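Local structure of cGAS/DncV-like nucleotidyltransferase in E. coli homolog (Elizabethkingia meningoseptica ATCC 13253 = NBRC 12535, 6E0N) at residues A[119-124]-A[159-164]; A[155-160]-A[167-172]. The protein synthesizes cyclic nucleotide second messengers in a CBASS antiphage defence system, in response to bacteriophage infection. One frame throughout, in Å; residues are numbered along the deposited sequence.

Contact 1: residues A[119-124]-A[159-164]; sequences RKNKCI and FYSDDN. With APC (diphosphomethylphosphonic acid adenosyl ester), chain B.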
ATOM      1  N   ARG A 119     -12.453  15.733   4.512  1.00 18.76           N
ATOM      2  CA  ARG A 119     -11.123  16.032   4.003  1.00 18.71           C
ATOM      3  C   ARG A 119     -10.065  15.544   4.987  1.00 19.39           C
ATOM      4  O   ARG A 119     -10.179  15.739   6.201  1.00 20.25           O
ATOM      5  CB  ARG A 119     -10.967  17.533   3.779  1.00 19.81           C
ATOM      6  CG  ARG A 119      -9.596  17.922   3.255  1.00 21.53           C
ATOM      7  CD  ARG A 119      -9.545  19.402   2.889  1.00 23.62           C
ATOM      8  NE  ARG A 119      -8.217  19.803   2.441  1.00 22.66           N
ATOM      9  CZ  ARG A 119      -7.965  20.422   1.296  1.00 23.10           C
ATOM     10  NH1 ARG A 119      -8.957  20.732   0.469  1.00 23.94           N
ATOM     11  NH2 ARG A 119      -6.718  20.743   0.985  1.00 22.60           N
ATOM     12  N   LYS A 120      -9.030  14.900   4.455  1.00 19.11           N
ATOM     13  CA  LYS A 120      -7.927  14.381   5.248  1.00 18.53           C
ATOM     14  C   LYS A 120      -6.617  14.988   4.749  1.00 17.82           C
ATOM     15  O   LYS A 120      -6.569  15.672   3.722  1.00 18.36           O
ATOM     16  CB  LYS A 120      -7.875  12.847   5.182  1.00 21.07           C
ATOM     17  CG  LYS A 120      -9.185  12.149   5.518  1.00 26.85           C
ATOM     18  CD  LYS A 120      -9.284  11.769   6.999  1.00 33.95           C
ATOM     19  CE  LYS A 120      -8.119  10.879   7.437  1.00 38.91           C
ATOM     20  NZ  LYS A 120      -8.545   9.558   7.992  1.00 41.88           N
ATOM     21  N   ASN A 121      -5.539  14.718   5.489  1.00 19.78           N
ATOM     22  CA  ASN A 121      -4.249  15.324   5.176  1.00 19.45           C
ATOM     23  C   ASN A 121      -3.775  14.942   3.780  1.00 18.80           C
ATOM     24  O   ASN A 121      -3.214  15.778   3.061  1.00 18.71           O
ATOM     25  CB  ASN A 121      -3.216  14.902   6.225  1.00 21.86           C
ATOM     26  CG  ASN A 121      -1.924  15.687   6.124  1.00 24.44           C
ATOM     27  OD1 ASN A 121      -1.927  16.875   5.810  1.00 24.72           O
ATOM     28  ND2 ASN A 121      -0.806  15.019   6.390  1.00 25.27           N
ATOM     29  N   LYS A 122      -3.983  13.687   3.376  1.00 18.87           N
ATOM     30  CA  LYS A 122      -3.422  13.187   2.124  1.00 17.44           C
ATOM     31  C   LYS A 122      -4.477  12.690   1.140  1.00 17.42           C
ATOM     32  O   LYS A 122      -4.118  12.139   0.089  1.00 19.18           O
ATOM     33  CB  LYS A 122      -2.409  12.067   2.395  1.00 19.43           C
ATOM     34  CG  LYS A 122      -1.151  12.500   3.140  1.00 20.73           C
ATOM     35  CD  LYS A 122      -0.187  11.328   3.325  1.00 23.51           C
ATOM     36  CE  LYS A 122       0.939  11.663   4.296  1.00 28.90           C
ATOM     37  NZ  LYS A 122       1.834  10.491   4.522  1.00 31.99           N
ATOM     38  N   CYS A 123      -5.757  12.873   1.436  1.00 16.54           N
ATOM     39  CA  CYS A 123      -6.813  12.361   0.568  1.00 14.87           C
ATOM     40  C   CYS A 123      -8.130  13.022   0.957  1.00 15.56           C
ATOM     41  O   CYS A 123      -8.198  13.827   1.891  1.00 16.09           O
ATOM     42  CB  CYS A 123      -6.920  10.840   0.694  1.00 17.68           C
ATOM     43  SG  CYS A 123      -7.490  10.273   2.321  1.00 21.22           S
ATOM     44  N   ILE A 124      -9.176  12.681   0.212  1.00 15.43           N
ATOM     45  CA  ILE A 124     -10.554  12.979   0.587  1.00 15.11           C
ATOM     46  C   ILE A 124     -11.207  11.648   0.926  1.00 15.12           C
ATOM     47  O   ILE A 124     -11.274  10.749   0.078  1.00 15.24           O
ATOM     48  CB  ILE A 124     -11.326  13.686  -0.539  1.00 15.45           C
ATOM     49  CG1 ILE A 124     -10.597  14.946  -1.004  1.00 17.80           C
ATOM     50  CG2 ILE A 124     -12.749  13.998  -0.064  1.00 15.95           C
ATOM     51  CD1 ILE A 124     -10.384  15.987   0.059  1.00 17.89           C
ATOM     52  N   PHE A 159       1.333  14.176  -5.189  1.00 14.08           N
ATOM     53  CA  PHE A 159       0.319  15.028  -4.592  1.00 15.12           C
ATOM     54  C   PHE A 159       0.946  15.722  -3.391  1.00 16.22           C
ATOM     55  O   PHE A 159       2.100  15.471  -3.033  1.00 16.72           O
ATOM     56  CB  PHE A 159      -0.967  14.251  -4.275  1.00 17.37           C
ATOM     57  CG  PHE A 159      -0.773  13.083  -3.361  1.00 18.24           C
ATOM     58  CD1 PHE A 159      -0.412  11.845  -3.866  1.00 18.27           C
ATOM     59  CD2 PHE A 159      -0.984  13.215  -1.999  1.00 20.24           C
ATOM     60  CE1 PHE A 159      -0.245  10.760  -3.025  1.00 19.94           C
ATOM     61  CE2 PHE A 159      -0.821  12.135  -1.154  1.00 21.91           C
ATOM     62  CZ  PHE A 159      -0.450  10.905  -1.667  1.00 21.60           C
ATOM     63  N   TYR A 160       0.185  16.614  -2.773  1.00 16.73           N
ATOM     64  CA  TYR A 160       0.673  17.385  -1.646  1.00 17.66           C
ATOM     65  C   TYR A 160      -0.261  17.204  -0.464  1.00 19.09           C
ATOM     66  O   TYR A 160      -1.486  17.236  -0.619  1.00 20.70           O
ATOM     67  CB  TYR A 160       0.811  18.856  -2.025  1.00 18.36           C
ATOM     68  CG  TYR A 160       1.759  19.051  -3.187  1.00 20.93           C
ATOM     69  CD1 TYR A 160       1.323  18.906  -4.500  1.00 24.01           C
ATOM     70  CD2 TYR A 160       3.098  19.350  -2.974  1.00 23.03           C
ATOM     71  CE1 TYR A 160       2.190  19.072  -5.565  1.00 25.93           C
ATOM     72  CE2 TYR A 160       3.971  19.521  -4.033  1.00 25.75           C
ATOM     73  CZ  TYR A 160       3.511  19.376  -5.325  1.00 28.78           C
ATOM     74  OH  TYR A 160       4.376  19.540  -6.381  1.00 33.59           O
ATOM     75  N   SER A 161       0.327  16.992   0.707  1.00 19.40           N
ATOM     76  CA  SER A 161      -0.456  16.861   1.918  1.00 18.62           C
ATOM     77  C   SER A 161      -0.835  18.246   2.434  1.00 20.30           C
ATOM     78  O   SER A 161      -0.210  19.256   2.100  1.00 22.35           O
ATOM     79  CB  SER A 161       0.340  16.122   2.993  1.00 19.99           C
ATOM     80  OG  SER A 161       1.459  16.889   3.393  1.00 21.73           O
ATOM     81  N   ASP A 162      -1.880  18.285   3.263  1.00 20.90           N
ATOM     82  CA  ASP A 162      -2.300  19.552   3.847  1.00 21.83           C
ATOM     83  C   ASP A 162      -1.220  20.158   4.738  1.00 23.81           C
ATOM     84  O   ASP A 162      -1.221  21.374   4.946  1.00 25.69           O
ATOM     85  CB  ASP A 162      -3.612  19.376   4.612  1.00 22.49           C
ATOM     86  CG  ASP A 162      -4.806  19.200   3.689  1.00 23.73           C
ATOM     87  OD1 ASP A 162      -4.622  19.183   2.452  1.00 22.73           O
ATOM     88  OD2 ASP A 162      -5.933  19.074   4.202  1.00 24.52           O
ATOM     89  N   ASP A 163      -0.295  19.348   5.262  1.00 25.27           N
ATOM     90  CA  ASP A 163       0.851  19.860   6.007  1.00 26.35           C
ATOM     91  C   ASP A 163       2.066  20.116   5.114  1.00 24.59           C
ATOM     92  O   ASP A 163       3.194  20.209   5.620  1.00 24.36           O
ATOM     93  CB  ASP A 163       1.193  18.955   7.198  1.00 28.57           C
ATOM     94  CG  ASP A 163       1.673  17.581   6.790  1.00 31.81           C
ATOM     95  OD1 ASP A 163       1.338  17.113   5.686  1.00 28.84           O
ATOM     96  OD2 ASP A 163       2.392  16.958   7.599  1.00 36.00           O
ATOM     97  N   ASN A 164       1.851  20.219   3.798  1.00 22.77           N
ATOM     98  CA  ASN A 164       2.795  20.771   2.826  1.00 24.21           C
ATOM     99  C   ASN A 164       3.884  19.806   2.380  1.00 23.59           C
ATOM    100  O   ASN A 164       4.905  20.241   1.827  1.00 26.50           O
ATOM    101  CB  ASN A 164       3.417  22.090   3.302  1.00 26.08           C
ATOM    102  CG  ASN A 164       2.398  23.221   3.384  1.00 32.53           C
ATOM    103  OD1 ASN A 164       1.475  23.301   2.572  1.00 34.51           O
ATOM    104  ND2 ASN A 164       2.558  24.094   4.372  1.00 35.11           N
TER
HETATM  105  PG  APC B 301      -4.955  12.366   8.716  1.00 72.82           P
HETATM  106  O1G APC B 301      -5.594  11.068   9.149  1.00 73.54           O
HETATM  107  O2G APC B 301      -6.008  13.322   8.206  1.00 70.82           O
HETATM  108  O3G APC B 301      -4.237  12.980   9.894  1.00 73.77           O
HETATM  109  PB  APC B 301      -4.164  10.955   6.381  1.00 66.81           P
HETATM  110  O1B APC B 301      -5.240  10.008   6.759  1.00 67.62           O
HETATM  111  O2B APC B 301      -4.309  11.516   5.014  1.00 64.99           O
HETATM  112  O3B APC B 301      -3.868  12.071   7.522  1.00 70.21           O
HETATM  113  PA  APC B 301      -3.078   8.167   5.714  1.00 59.25           P
HETATM  114  O1A APC B 301      -4.342   7.680   6.349  1.00 60.19           O
HETATM  115  O2A APC B 301      -1.921   7.211   6.072  1.00 59.66           O
HETATM  116  C3A APC B 301      -2.723   9.893   6.368  1.00 63.10           C
HETATM  117  O5' APC B 301      -3.113   8.274   4.074  1.00 52.87           O
HETATM  118  C5' APC B 301      -4.358   8.549   3.525  1.00 47.00           C
HETATM  119  C4' APC B 301      -4.405   7.867   2.134  1.00 41.53           C
HETATM  120  O4' APC B 301      -3.576   8.480   1.343  1.00 38.52           O
HETATM  121  C3' APC B 301      -3.912   6.415   2.276  1.00 39.84           C
HETATM  122  O3' APC B 301      -4.979   5.576   2.310  1.00 38.26           O
HETATM  123  C2' APC B 301      -3.061   6.186   1.016  1.00 39.16           C
HETATM  124  O2' APC B 301      -3.891   5.494  -0.020  1.00 40.19           O
HETATM  125  C1' APC B 301      -2.703   7.360   0.585  1.00 37.89           C
HETATM  126  N9  APC B 301      -1.299   7.574   0.902  1.00 35.27           N
HETATM  127  C8  APC B 301      -0.640   7.829   2.047  1.00 35.34           C
HETATM  128  N7  APC B 301       0.667   7.935   1.768  1.00 34.21           N
HETATM  129  C5  APC B 301       0.821   7.746   0.449  1.00 33.81           C
HETATM  130  C6  APC B 301       1.929   7.747  -0.374  1.00 33.49           C
HETATM  131  N6  APC B 301       3.344   7.948  -0.147  1.00 32.11           N
HETATM  132  N1  APC B 301       1.799   7.528  -1.673  1.00 33.01           N
HETATM  133  C2  APC B 301       0.575   7.306  -2.197  1.00 34.18           C
HETATM  134  N3  APC B 301      -0.507   7.311  -1.390  1.00 34.30           N
HETATM  135  C4  APC B 301      -0.386   7.526  -0.076  1.00 34.79           C
HETATM  136  O   HOH W   1      -3.648  15.539  -0.382  1.00 16.05           O
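Asn121 O accepts the backbone N of Asp162 at 2.8 Å, where residues 119-122 of the connection between strands 117-119 and 124-126 run at 108° to residues 159-163, the end of a strand leading into a type I turn from Ser161 to Asn164. Asn121 turns its amide away from its own backbone N (chi1 -169°) and into this turn: ND2 donates to Asp163 OD1 (3.1 Å), coming from above the carboxylate plane, and OD1 receives a weak bond from Asp163 N. One firm and one weak bond thus limit rotation of the amide. Arg119, extended from CG to NE, grips the Asp162 carboxylate side-on. Its NE meets OD2 of Asp162 almost straight at 3.0 Å, in the guanidinium plane, while NH2 approaches OD1 from above the carboxylate; Lys102 forms a second salt bridge with Asp162. The backbone nitrogens of Asn121 and Lys122 point to the bound ATP analogue: N of Asn121 donates to its O2G (3.1 Å) and N of Lys122 to its O2B (2.7 Å). The turn contacts thus engage the same loop that binds the triphosphate-like chain and probably help to position it. The Phe159 ring brings CE2 within 3.5 Å of Lys122 O. Helix 98-113 covers the salt-bridged side through Lys102 and reaches Phe159 through Phe98, while Ile138 and Cys140 of strand 135-147 also pack on that ring.

Contact 2: residues A[155-160]-A[167-172]; sequences EGIKFY and IISFPE. With APC (diphosphomethylphosphonic acid adenosyl ester), chain B.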
ATOM      1  N   GLU A 155       8.007   7.237 -14.349  1.00 17.27           N
ATOM      2  CA  GLU A 155       6.746   7.954 -14.225  1.00 16.32           C
ATOM      3  C   GLU A 155       5.939   7.378 -13.071  1.00 16.14           C
ATOM      4  O   GLU A 155       5.764   6.156 -12.973  1.00 16.70           O
ATOM      5  CB  GLU A 155       5.913   7.895 -15.508  1.00 18.18           C
ATOM      6  CG  GLU A 155       4.591   8.636 -15.361  1.00 18.99           C
ATOM      7  CD  GLU A 155       3.763   8.657 -16.629  1.00 20.60           C
ATOM      8  OE1 GLU A 155       4.355   8.665 -17.726  1.00 23.79           O
ATOM      9  OE2 GLU A 155       2.518   8.674 -16.522  1.00 18.03           O
ATOM     10  N   GLY A 156       5.444   8.260 -12.211  1.00 15.56           N
ATOM     11  CA  GLY A 156       4.567   7.879 -11.123  1.00 14.22           C
ATOM     12  C   GLY A 156       3.529   8.954 -10.898  1.00 13.37           C
ATOM     13  O   GLY A 156       3.061   9.585 -11.855  1.00 14.36           O
ATOM     14  N   ILE A 157       3.171   9.189  -9.638  1.00 13.34           N
ATOM     15  CA  ILE A 157       2.203  10.219  -9.291  1.00 13.39           C
ATOM     16  C   ILE A 157       2.763  11.071  -8.162  1.00 14.09           C
ATOM     17  O   ILE A 157       3.625  10.643  -7.389  1.00 14.26           O
ATOM     18  CB  ILE A 157       0.832   9.637  -8.892  1.00 14.09           C
ATOM     19  CG1 ILE A 157       0.988   8.654  -7.728  1.00 14.17           C
ATOM     20  CG2 ILE A 157       0.166   8.960 -10.085  1.00 13.98           C
ATOM     21  CD1 ILE A 157      -0.333   8.197  -7.138  1.00 16.93           C
ATOM     22  N   LYS A 158       2.246  12.294  -8.065  1.00 13.47           N
ATOM     23  CA  LYS A 158       2.619  13.195  -6.986  1.00 14.67           C
ATOM     24  C   LYS A 158       1.383  13.936  -6.496  1.00 13.99           C
ATOM     25  O   LYS A 158       0.492  14.275  -7.280  1.00 14.84           O
ATOM     26  CB  LYS A 158       3.683  14.206  -7.433  1.00 18.41           C
ATOM     27  CG  LYS A 158       3.201  15.234  -8.441  1.00 21.32           C
ATOM     28  CD  LYS A 158       4.343  16.168  -8.848  1.00 25.35           C
ATOM     29  CE  LYS A 158       3.870  17.249  -9.808  1.00 29.91           C
ATOM     30  NZ  LYS A 158       4.988  18.150 -10.222  1.00 33.98           N
ATOM     31  N   PHE A 159       1.333  14.176  -5.189  1.00 14.08           N
ATOM     32  CA  PHE A 159       0.319  15.028  -4.592  1.00 15.12           C
ATOM     33  C   PHE A 159       0.946  15.722  -3.391  1.00 16.22           C
ATOM     34  O   PHE A 159       2.100  15.471  -3.033  1.00 16.72           O
ATOM     35  CB  PHE A 159      -0.967  14.251  -4.275  1.00 17.37           C
ATOM     36  CG  PHE A 159      -0.773  13.083  -3.361  1.00 18.24           C
ATOM     37  CD1 PHE A 159      -0.412  11.845  -3.866  1.00 18.27           C
ATOM     38  CD2 PHE A 159      -0.984  13.215  -1.999  1.00 20.24           C
ATOM     39  CE1 PHE A 159      -0.245  10.760  -3.025  1.00 19.94           C
ATOM     40  CE2 PHE A 159      -0.821  12.135  -1.154  1.00 21.91           C
ATOM     41  CZ  PHE A 159      -0.450  10.905  -1.667  1.00 21.60           C
ATOM     42  N   TYR A 160       0.185  16.614  -2.773  1.00 16.73           N
ATOM     43  CA  TYR A 160       0.673  17.385  -1.646  1.00 17.66           C
ATOM     44  C   TYR A 160      -0.261  17.204  -0.464  1.00 19.09           C
ATOM     45  O   TYR A 160      -1.486  17.236  -0.619  1.00 20.70           O
ATOM     46  CB  TYR A 160       0.811  18.856  -2.025  1.00 18.36           C
ATOM     47  CG  TYR A 160       1.759  19.051  -3.187  1.00 20.93           C
ATOM     48  CD1 TYR A 160       1.323  18.906  -4.500  1.00 24.01           C
ATOM     49  CD2 TYR A 160       3.098  19.350  -2.974  1.00 23.03           C
ATOM     50  CE1 TYR A 160       2.190  19.072  -5.565  1.00 25.93           C
ATOM     51  CE2 TYR A 160       3.971  19.521  -4.033  1.00 25.75           C
ATOM     52  CZ  TYR A 160       3.511  19.376  -5.325  1.00 28.78           C
ATOM     53  OH  TYR A 160       4.376  19.540  -6.381  1.00 33.59           O
ATOM     54  N   ILE A 167       4.226  14.290  -1.730  1.00 19.62           N
ATOM     55  CA  ILE A 167       4.118  12.839  -1.645  1.00 18.83           C
ATOM     56  C   ILE A 167       4.273  12.279  -3.052  1.00 17.90           C
ATOM     57  O   ILE A 167       3.535  12.664  -3.968  1.00 18.98           O
ATOM     58  CB  ILE A 167       2.771  12.417  -1.037  1.00 22.01           C
ATOM     59  CG1 ILE A 167       2.483  13.189   0.249  1.00 25.63           C
ATOM     60  CG2 ILE A 167       2.760  10.910  -0.782  1.00 23.67           C
ATOM     61  CD1 ILE A 167       3.503  13.002   1.325  1.00 26.85           C
ATOM     62  N   ILE A 168       5.236  11.375  -3.229  1.00 20.34           N
ATOM     63  CA  ILE A 168       5.557  10.783  -4.523  1.00 22.82           C
ATOM     64  C   ILE A 168       5.412   9.272  -4.414  1.00 23.37           C
ATOM     65  O   ILE A 168       5.835   8.672  -3.420  1.00 26.02           O
ATOM     66  CB  ILE A 168       6.972  11.188  -4.994  1.00 27.87           C
ATOM     67  CG1 ILE A 168       6.959  12.672  -5.394  1.00 29.24           C
ATOM     68  CG2 ILE A 168       7.440  10.294  -6.115  1.00 32.14           C
ATOM     69  CD1 ILE A 168       8.308  13.243  -5.736  1.00 32.32           C
ATOM     70  N   SER A 169       4.814   8.662  -5.437  1.00 20.38           N
ATOM     71  CA  SER A 169       4.501   7.241  -5.413  1.00 22.05           C
ATOM     72  C   SER A 169       4.657   6.682  -6.819  1.00 18.20           C
ATOM     73  O   SER A 169       4.466   7.393  -7.809  1.00 18.46           O
ATOM     74  CB  SER A 169       3.068   7.018  -4.908  1.00 24.58           C
ATOM     75  OG  SER A 169       2.726   5.645  -4.873  1.00 30.76           O
ATOM     76  N   PHE A 170       5.013   5.401  -6.891  1.00 15.40           N
ATOM     77  CA  PHE A 170       5.161   4.676  -8.151  1.00 14.02           C
ATOM     78  C   PHE A 170       4.317   3.413  -8.071  1.00 14.20           C
ATOM     79  O   PHE A 170       4.839   2.289  -8.042  1.00 15.31           O
ATOM     80  CB  PHE A 170       6.633   4.374  -8.439  1.00 13.70           C
ATOM     81  CG  PHE A 170       7.456   5.612  -8.625  1.00 15.51           C
ATOM     82  CD1 PHE A 170       7.535   6.227  -9.866  1.00 16.62           C
ATOM     83  CD2 PHE A 170       8.121   6.181  -7.553  1.00 16.16           C
ATOM     84  CE1 PHE A 170       8.277   7.379 -10.038  1.00 17.20           C
ATOM     85  CE2 PHE A 170       8.864   7.335  -7.718  1.00 17.07           C
ATOM     86  CZ  PHE A 170       8.942   7.935  -8.962  1.00 17.47           C
ATOM     87  N   PRO A 171       2.990   3.569  -8.050  1.00 14.01           N
ATOM     88  CA  PRO A 171       2.121   2.409  -7.787  1.00 14.71           C
ATOM     89  C   PRO A 171       2.166   1.339  -8.865  1.00 14.16           C
ATOM     90  O   PRO A 171       2.004   0.157  -8.544  1.00 14.80           O
ATOM     91  CB  PRO A 171       0.720   3.026  -7.650  1.00 15.69           C
ATOM     92  CG  PRO A 171       0.810   4.361  -8.397  1.00 15.09           C
ATOM     93  CD  PRO A 171       2.236   4.836  -8.152  1.00 15.43           C
ATOM     94  N   GLU A 172       2.360   1.711 -10.132  1.00 13.63           N
ATOM     95  CA  GLU A 172       2.368   0.705 -11.190  1.00 14.71           C
ATOM     96  C   GLU A 172       3.577  -0.212 -11.060  1.00 14.76           C
ATOM     97  O   GLU A 172       3.450  -1.439 -11.155  1.00 14.39           O
ATOM     98  CB  GLU A 172       2.342   1.378 -12.561  1.00 14.59           C
ATOM     99  CG  GLU A 172       1.094   2.206 -12.819  1.00 15.70           C
ATOM    100  CD  GLU A 172      -0.184   1.420 -12.614  1.00 19.50           C
ATOM    101  OE1 GLU A 172      -0.257   0.264 -13.076  1.00 20.92           O
ATOM    102  OE2 GLU A 172      -1.116   1.956 -11.981  1.00 22.71           O
TER
HETATM  103  PG  APC B 301      -4.955  12.366   8.716  1.00 72.82           P
HETATM  104  O1G APC B 301      -5.594  11.068   9.149  1.00 73.54           O
HETATM  105  O2G APC B 301      -6.008  13.322   8.206  1.00 70.82           O
HETATM  106  O3G APC B 301      -4.237  12.980   9.894  1.00 73.77           O
HETATM  107  PB  APC B 301      -4.164  10.955   6.381  1.00 66.81           P
HETATM  108  O1B APC B 301      -5.240  10.008   6.759  1.00 67.62           O
HETATM  109  O2B APC B 301      -4.309  11.516   5.014  1.00 64.99           O
HETATM  110  O3B APC B 301      -3.868  12.071   7.522  1.00 70.21           O
HETATM  111  PA  APC B 301      -3.078   8.167   5.714  1.00 59.25           P
HETATM  112  O1A APC B 301      -4.342   7.680   6.349  1.00 60.19           O
HETATM  113  O2A APC B 301      -1.921   7.211   6.072  1.00 59.66           O
HETATM  114  C3A APC B 301      -2.723   9.893   6.368  1.00 63.10           C
HETATM  115  O5' APC B 301      -3.113   8.274   4.074  1.00 52.87           O
HETATM  116  C5' APC B 301      -4.358   8.549   3.525  1.00 47.00           C
HETATM  117  C4' APC B 301      -4.405   7.867   2.134  1.00 41.53           C
HETATM  118  O4' APC B 301      -3.576   8.480   1.343  1.00 38.52           O
HETATM  119  C3' APC B 301      -3.912   6.415   2.276  1.00 39.84           C
HETATM  120  O3' APC B 301      -4.979   5.576   2.310  1.00 38.26           O
HETATM  121  C2' APC B 301      -3.061   6.186   1.016  1.00 39.16           C
HETATM  122  O2' APC B 301      -3.891   5.494  -0.020  1.00 40.19           O
HETATM  123  C1' APC B 301      -2.703   7.360   0.585  1.00 37.89           C
HETATM  124  N9  APC B 301      -1.299   7.574   0.902  1.00 35.27           N
HETATM  125  C8  APC B 301      -0.640   7.829   2.047  1.00 35.34           C
HETATM  126  N7  APC B 301       0.667   7.935   1.768  1.00 34.21           N
HETATM  127  C5  APC B 301       0.821   7.746   0.449  1.00 33.81           C
HETATM  128  C6  APC B 301       1.929   7.747  -0.374  1.00 33.49           C
HETATM  129  N6  APC B 301       3.344   7.948  -0.147  1.00 32.11           N
HETATM  130  N1  APC B 301       1.799   7.528  -1.673  1.00 33.01           N
HETATM  131  C2  APC B 301       0.575   7.306  -2.197  1.00 34.18           C
HETATM  132  N3  APC B 301      -0.507   7.311  -1.390  1.00 34.30           N
HETATM  133  C4  APC B 301      -0.386   7.526  -0.076  1.00 34.79           C
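Residues 155-160 and 167-169 pair as the two arms of a beta hairpin, their axes 4.8 Å apart at closest approach and 159° between their directions. Ile157 with Ser169 and Phe159 with Ile167 are hydrogen-bonded pairs, each closed by two backbone bonds, such as Ile157 N to Ser169 O at 2.9 Å; Lys158 and Ile168 form the non-hydrogen-bonded pair between them. On the face that carries Ile157, Phe159, Ile167 and Ser169, Ile167 sets its CB over one face of the Phe159 ring in a CH-pi contact, 3.7 Å from the centroid and 18° off the ring normal. The CG2 branch of Ile167 closes on Phe159 CZ at 3.3 Å. Because chi1 of -49° stands CG1 beside the backbone N, the other branch swings to the far side, and Ile167 CG2 lies 3.1 Å from APC N6 on the adenine. Ser169 adds its CB, 3.5 Å from N1 of the base. Further along, Ile157 CG1 touches Pro171 CD at 4.0 Å, where strand gives way to helix 171-184 with Phe170 at the N-cap position. Phe170 turns its ring edge to Glu155 O, and CD1 comes 3.6 Å from CA of Gly156, which has no side chain to obstruct the ring. The other face of the hairpin carries Lys158 CB against Ile168 CG1. Strand 135-147 continues the sheet beyond residues 155-160, and Gln47 of strand 42-47 packs against Ser169 and hydrogen-bonds the nucleotide. Chemically, the contact joins a regular backbone network to a largely apolar wall of Phe159, Ile167 and Ser169 CB, consistent with the hairpin contributing mainly apolar contacts to the base, while polar bonds to the nucleotide come from other residues such as Gln47, Asp63 and Asp136.

Overall arrangement
From the N terminus, the chain passes through the connection between strands 117-119 and 124-126, then strands 135-147 and 152-160, before contact 1 brings residues 159-164 back against 119-124 and closes a long loop made largely of strand. Contact 2 closes a much shorter one, the hairpin between strands 152-160 and 166-169, whose turn is the part of the chain held in contact 1. The two loops follow one another, sharing Phe159 and Tyr160 at the join, and the contacts touch where Lys122 CE packs on Ile167 CD1. Together they tie the phosphate-binding loop, the sheet edge and the start of helix 171-184 around one bound nucleotide.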